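Local coordinates for protein adenosine deaminase (Burkholderia ambifaria, PDB 4GXW) that binds a zinc ion and probably removes the amino group of a purine such as adenine or adenosine by hydrolysis, at residues W117-T122 with I128-A133; D132-I137 with A152-S157. One frame throughout, in Å; residues are numbered along the deposited sequence.

Contact 1: residues W117-T122 with I128-A133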
loop_
_atom_site.group_PDB
_atom_site.type_symbol
_atom_site.label_atom_id
_atom_site.label_comp_id
_atom_site.label_asym_id
_atom_site.label_seq_id
_atom_site.Cartn_x
_atom_site.Cartn_y
_atom_site.Cartn_z
ATOM N N TRP A 117 7.575 -5.645 3.045
ATOM C CA TRP A 117 8.202 -6.929 2.735
ATOM C C TRP A 117 8.188 -7.747 4.014
ATOM O O TRP A 117 8.531 -7.219 5.073
ATOM C CB TRP A 117 9.645 -6.717 2.269
ATOM C CG TRP A 117 10.547 -7.923 2.405
ATOM C CD1 TRP A 117 10.383 -9.155 1.818
ATOM C CD2 TRP A 117 11.762 -8.006 3.165
ATOM N NE1 TRP A 117 11.425 -9.995 2.175
ATOM C CE2 TRP A 117 12.286 -9.303 2.988
ATOM C CE3 TRP A 117 12.467 -7.094 3.960
ATOM C CZ2 TRP A 117 13.462 -9.719 3.606
ATOM C CZ3 TRP A 117 13.637 -7.503 4.557
ATOM C CH2 TRP A 117 14.125 -8.804 4.375
ATOM N N ASN A 118 7.778 -9.013 3.930
ATOM C CA ASN A 118 7.781 -9.897 5.101
ATOM C C ASN A 118 9.062 -10.723 5.200
ATOM O O ASN A 118 9.242 -11.702 4.477
ATOM C CB ASN A 118 6.586 -10.851 5.084
ATOM C CG ASN A 118 5.260 -10.142 4.992
ATOM O OD1 ASN A 118 4.697 -10.019 3.898
ATOM N ND2 ASN A 118 4.730 -9.691 6.136
ATOM N N PRO A 119 9.963 -10.337 6.111
ATOM C CA PRO A 119 11.212 -11.104 6.232
ATOM C C PRO A 119 11.041 -12.520 6.767
ATOM O O PRO A 119 11.894 -13.361 6.491
ATOM C CB PRO A 119 12.044 -10.289 7.227
ATOM C CG PRO A 119 11.356 -8.980 7.374
ATOM C CD PRO A 119 9.918 -9.178 7.017
ATOM N N THR A 120 9.982 -12.777 7.533
ATOM C CA THR A 120 9.787 -14.113 8.086
ATOM C C THR A 120 9.695 -15.161 6.980
ATOM O O THR A 120 10.402 -16.175 7.012
ATOM C CB THR A 120 8.551 -14.183 8.998
ATOM O OG1 THR A 120 8.681 -13.217 10.045
ATOM C CG2 THR A 120 8.399 -15.570 9.601
ATOM N N GLY A 121 8.848 -14.912 5.986
ATOM C CA GLY A 121 8.737 -15.812 4.850
ATOM C C GLY A 121 10.056 -15.976 4.111
ATOM O O GLY A 121 10.443 -17.084 3.749
ATOM N N THR A 122 10.765 -14.879 3.889
ATOM C CA THR A 122 12.017 -14.942 3.152
ATOM C C THR A 122 13.073 -15.765 3.896
ATOM O O THR A 122 13.724 -16.630 3.307
ATOM C CB THR A 122 12.527 -13.527 2.866
ATOM O OG1 THR A 122 11.558 -12.854 2.052
ATOM C CG2 THR A 122 13.872 -13.568 2.156
ATOM N N ILE A 128 16.559 -17.586 2.672
ATOM C CA ILE A 128 17.523 -16.549 2.321
ATOM C C ILE A 128 17.816 -15.724 3.569
ATOM O O ILE A 128 16.905 -15.152 4.162
ATOM C CB ILE A 128 16.969 -15.625 1.229
ATOM C CG1 ILE A 128 16.649 -16.433 -0.036
ATOM C CG2 ILE A 128 17.962 -14.515 0.916
ATOM C CD1 ILE A 128 15.915 -15.636 -1.104
ATOM N N PRO A 129 19.085 -15.683 3.996
ATOM C CA PRO A 129 19.419 -14.945 5.221
ATOM C C PRO A 129 18.989 -13.481 5.163
ATOM O O PRO A 129 19.068 -12.851 4.092
ATOM C CB PRO A 129 20.946 -15.047 5.281
ATOM C CG PRO A 129 21.255 -16.332 4.570
ATOM C CD PRO A 129 20.245 -16.410 3.449
ATOM N N TYR A 130 18.524 -12.963 6.302
ATOM C CA TYR A 130 18.024 -11.595 6.383
ATOM C C TYR A 130 19.003 -10.591 5.768
ATOM O O TYR A 130 18.615 -9.740 4.970
ATOM C CB TYR A 130 17.717 -11.164 7.834
ATOM C CG TYR A 130 17.107 -9.789 7.853
ATOM C CD1 TYR A 130 17.903 -8.648 7.899
ATOM C CD2 TYR A 130 15.734 -9.622 7.752
ATOM C CE1 TYR A 130 17.356 -7.388 7.856
ATOM C CE2 TYR A 130 15.168 -8.362 7.714
ATOM C CZ TYR A 130 15.979 -7.246 7.757
ATOM O OH TYR A 130 15.399 -5.996 7.704
ATOM N N ALA A 131 20.263 -10.668 6.183
ATOM C CA ALA A 131 21.258 -9.678 5.776
ATOM C C ALA A 131 21.388 -9.600 4.259
ATOM O O ALA A 131 21.482 -8.516 3.684
ATOM C CB ALA A 131 22.607 -9.980 6.415
ATOM N N ASP A 132 21.381 -10.760 3.610
ATOM C CA ASP A 132 21.482 -10.814 2.155
ATOM C C ASP A 132 20.211 -10.330 1.476
ATOM O O ASP A 132 20.264 -9.649 0.458
ATOM C CB ASP A 132 21.820 -12.233 1.698
ATOM C CG ASP A 132 23.131 -12.723 2.259
ATOM O OD1 ASP A 132 24.070 -11.901 2.352
ATOM O OD2 ASP A 132 23.224 -13.917 2.604
ATOM N N ALA A 133 19.066 -10.684 2.051
ATOM C CA ALA A 133 17.788 -10.263 1.488
ATOM C C ALA A 133 17.635 -8.744 1.557
ATOM O O ALA A 133 17.279 -8.097 0.567
ATOM C CB ALA A 133 16.641 -10.949 2.209
#
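Trp-117 and Tyr-130 meet because each holds its CG anti to the backbone N, with chi1 at 158° in the tryptophan and -176° in the tyrosine, which brings the indole and the phenol against each other. The far rim of the indole does the touching: Trp-117 CH2 lies 3.5 Å from Tyr-130 CE2, and the two six-membered rings are inclined at 34°, neither stacked nor edge-to-face. Pro-119 comes in at the edge of the phenol, in its plane, with Pro-119 CB 3.7 Å from Tyr-130 CE2, while its own CA rides over one face of the indole near the rim. Ala-133 fills the next place along the indole, its CB 3.7 Å from Trp-117 CZ2. The fold here is the TIM barrel of the amidohydrolases: Trp-117 ends strand 110-117, and the chain turns at once into the short extra helix 119-126 before entering helix 130-148. The indole N-H is spent within its own segment, Trp-117 NE1 donating to Thr-122 OG1 at 2.9 Å, nearly in the ring plane, which helps hold the ring's rotation. With OG1 beside the backbone N and CG2 anti to it, Thr-122 gives its hydroxyl to the indole and its methyl to the second segment, where CG2 lies 3.8 Å from Ala-133 CB and equally near Ile-128 CB. Ile-128 N, just before helix 130-148, donates back to Thr-122 O at 3.1 Å along an almost straight N-H path. Leu-94 of helix 91-106 covers Thr-122 and Ala-133, and Trp-173 stacks on the Tyr-130 ring, whose hydroxyl is hydrogen-bonded to Gln-134 OE1.

Contact 2: residues D132-I137 with A152-S157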
loop_
_atom_site.group_PDB
_atom_site.type_symbol
_atom_site.label_atom_id
_atom_site.label_comp_id
_atom_site.label_asym_id
_atom_site.label_seq_id
_atom_site.Cartn_x
_atom_site.Cartn_y
_atom_site.Cartn_z
ATOM N N ASP A 132 21.381 -10.760 3.610
ATOM C CA ASP A 132 21.482 -10.814 2.155
ATOM C C ASP A 132 20.211 -10.330 1.476
ATOM O O ASP A 132 20.264 -9.649 0.458
ATOM C CB ASP A 132 21.820 -12.233 1.698
ATOM C CG ASP A 132 23.131 -12.723 2.259
ATOM O OD1 ASP A 132 24.070 -11.901 2.352
ATOM O OD2 ASP A 132 23.224 -13.917 2.604
ATOM N N ALA A 133 19.066 -10.684 2.051
ATOM C CA ALA A 133 17.788 -10.263 1.488
ATOM C C ALA A 133 17.635 -8.744 1.557
ATOM O O ALA A 133 17.279 -8.097 0.567
ATOM C CB ALA A 133 16.641 -10.949 2.209
ATOM N N GLN A 134 17.897 -8.164 2.725
ATOM C CA GLN A 134 17.763 -6.719 2.880
ATOM C C GLN A 134 18.745 -5.980 1.975
ATOM O O GLN A 134 18.380 -4.990 1.346
ATOM C CB GLN A 134 17.937 -6.275 4.340
ATOM C CG GLN A 134 17.498 -4.826 4.540
ATOM C CD GLN A 134 17.985 -4.217 5.831
ATOM O OE1 GLN A 134 17.285 -4.226 6.850
ATOM N NE2 GLN A 134 19.181 -3.657 5.792
ATOM N N ALA A 135 19.984 -6.463 1.899
ATOM C CA ALA A 135 20.967 -5.814 1.041
ATOM C C ALA A 135 20.509 -5.808 -0.415
ATOM O O ALA A 135 20.687 -4.824 -1.126
ATOM C CB ALA A 135 22.330 -6.478 1.175
ATOM N N ALA A 136 19.907 -6.909 -0.852
ATOM C CA ALA A 136 19.459 -7.011 -2.238
ATOM C C ALA A 136 18.308 -6.042 -2.520
ATOM O O ALA A 136 18.279 -5.365 -3.555
ATOM C CB ALA A 136 19.048 -8.434 -2.560
ATOM N N ILE A 137 17.346 -5.975 -1.604
ATOM C CA ILE A 137 16.245 -5.034 -1.777
ATOM C C ILE A 137 16.760 -3.594 -1.803
ATOM O O ILE A 137 16.343 -2.795 -2.640
ATOM C CB ILE A 137 15.165 -5.217 -0.679
ATOM C CG1 ILE A 137 14.498 -6.590 -0.827
ATOM C CG2 ILE A 137 14.113 -4.111 -0.776
ATOM C CD1 ILE A 137 13.636 -7.003 0.354
ATOM N N ALA A 152 12.545 5.993 -1.936
ATOM C CA ALA A 152 11.825 4.866 -1.347
ATOM C C ALA A 152 12.270 4.551 0.069
ATOM O O ALA A 152 13.403 4.859 0.460
ATOM C CB ALA A 152 11.964 3.617 -2.231
ATOM N N ARG A 153 11.362 3.950 0.838
ATOM C CA ARG A 153 11.711 3.320 2.110
ATOM C C ARG A 153 11.178 1.898 2.137
ATOM O O ARG A 153 10.118 1.607 1.570
ATOM C CB ARG A 153 11.129 4.087 3.298
ATOM C CG ARG A 153 11.551 5.545 3.395
ATOM C CD ARG A 153 13.032 5.681 3.710
ATOM N NE ARG A 153 13.425 7.082 3.870
ATOM C CZ ARG A 153 13.722 7.900 2.864
ATOM N NH1 ARG A 153 13.684 7.472 1.607
ATOM N NH2 ARG A 153 14.064 9.158 3.116
ATOM N N LEU A 154 11.912 1.028 2.820
ATOM C CA LEU A 154 11.522 -0.358 3.036
ATOM C C LEU A 154 10.935 -0.508 4.434
ATOM O O LEU A 154 11.497 -0.001 5.410
ATOM C CB LEU A 154 12.743 -1.262 2.898
ATOM C CG LEU A 154 12.551 -2.758 3.152
ATOM C CD1 LEU A 154 11.520 -3.320 2.177
ATOM C CD2 LEU A 154 13.887 -3.476 3.011
ATOM N N ILE A 155 9.810 -1.212 4.523
ATOM C CA ILE A 155 9.114 -1.435 5.785
ATOM C C ILE A 155 8.977 -2.940 6.002
ATOM O O ILE A 155 8.004 -3.563 5.562
ATOM C CB ILE A 155 7.729 -0.742 5.806
ATOM C CG1 ILE A 155 7.865 0.755 5.502
ATOM C CG2 ILE A 155 7.033 -0.960 7.151
ATOM C CD1 ILE A 155 6.522 1.484 5.363
ATOM N N PRO A 156 9.968 -3.551 6.673
ATOM C CA PRO A 156 9.846 -4.965 7.034
ATOM C C PRO A 156 8.581 -5.142 7.863
ATOM O O PRO A 156 8.318 -4.348 8.777
ATOM C CB PRO A 156 11.117 -5.228 7.847
ATOM C CG PRO A 156 12.098 -4.200 7.331
ATOM C CD PRO A 156 11.261 -2.972 7.082
ATOM N N SER A 157 7.800 -6.170 7.549
ATOM C CA SER A 157 6.469 -6.294 8.123
ATOM C C SER A 157 6.246 -7.643 8.774
ATOM O O SER A 157 6.606 -8.693 8.228
ATOM C CB SER A 157 5.406 -6.039 7.057
ATOM O OG SER A 157 5.499 -4.703 6.584
#
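Leu-154 of strand 151-159 points at Ile-137 of helix 130-148, a helix-on-strand contact in the wall of the TIM barrel, where the outer helix packs against the parallel sheet. The contact across the two segments is apolar. Leu-154 CG stands anti to the backbone N (chi1 177°), which carries both methyls out to the helix; CD2 lies 3.8 Å and CD1 4.0 Å from Ile-137 CG2, the two side chains crossing at about a right angle. Gln-134, one turn earlier, adds its aliphatic part, with CG 4.1 Å from Leu-154 CD2. Its polar end is engaged away from the leucine: OE1 is hydrogen-bonded to Tyr-130 OH, and NE2 to the carbonyl oxygen of Asn-177. Met-141 and Phe-115 also pack on Leu-154. The strand's polar bonds include backbone pairs of Leu-154 with Glu-181 and Ala-183, and of Arg-153 with Ala-113 and Phe-115. Arg-153 also folds back, its NH1 donating at 2.9 Å to Ala-152 O from above the carbonyl plane, with that oxygen close to the plane of the guanidinium group.

Overall arrangement
Contact 1 and contact 2 lie on the same side of the chain's centre, their own centres 8 Å apart, and overlap at Asp-132 and Ala-133. Along the chain, strand 110-117 leads through helix 119-126 into helix 130-148 and on to strand 151-159, a beta-alpha-beta crossover between neighbouring parallel strands. Contact 1 sits where the chain leaves the first strand; contact 2 lays the outer helix against the second. They join directly: Trp-117 O and Ser-157 N, 2.8 Å apart, probably hydrogen-bond, and Trp-117 CD2 packs on Ile-137 CD1. The Trp-117 side chain is about 12 Å from the zinc ion, so the pair belongs to the barrel wall, at a distance from the metal.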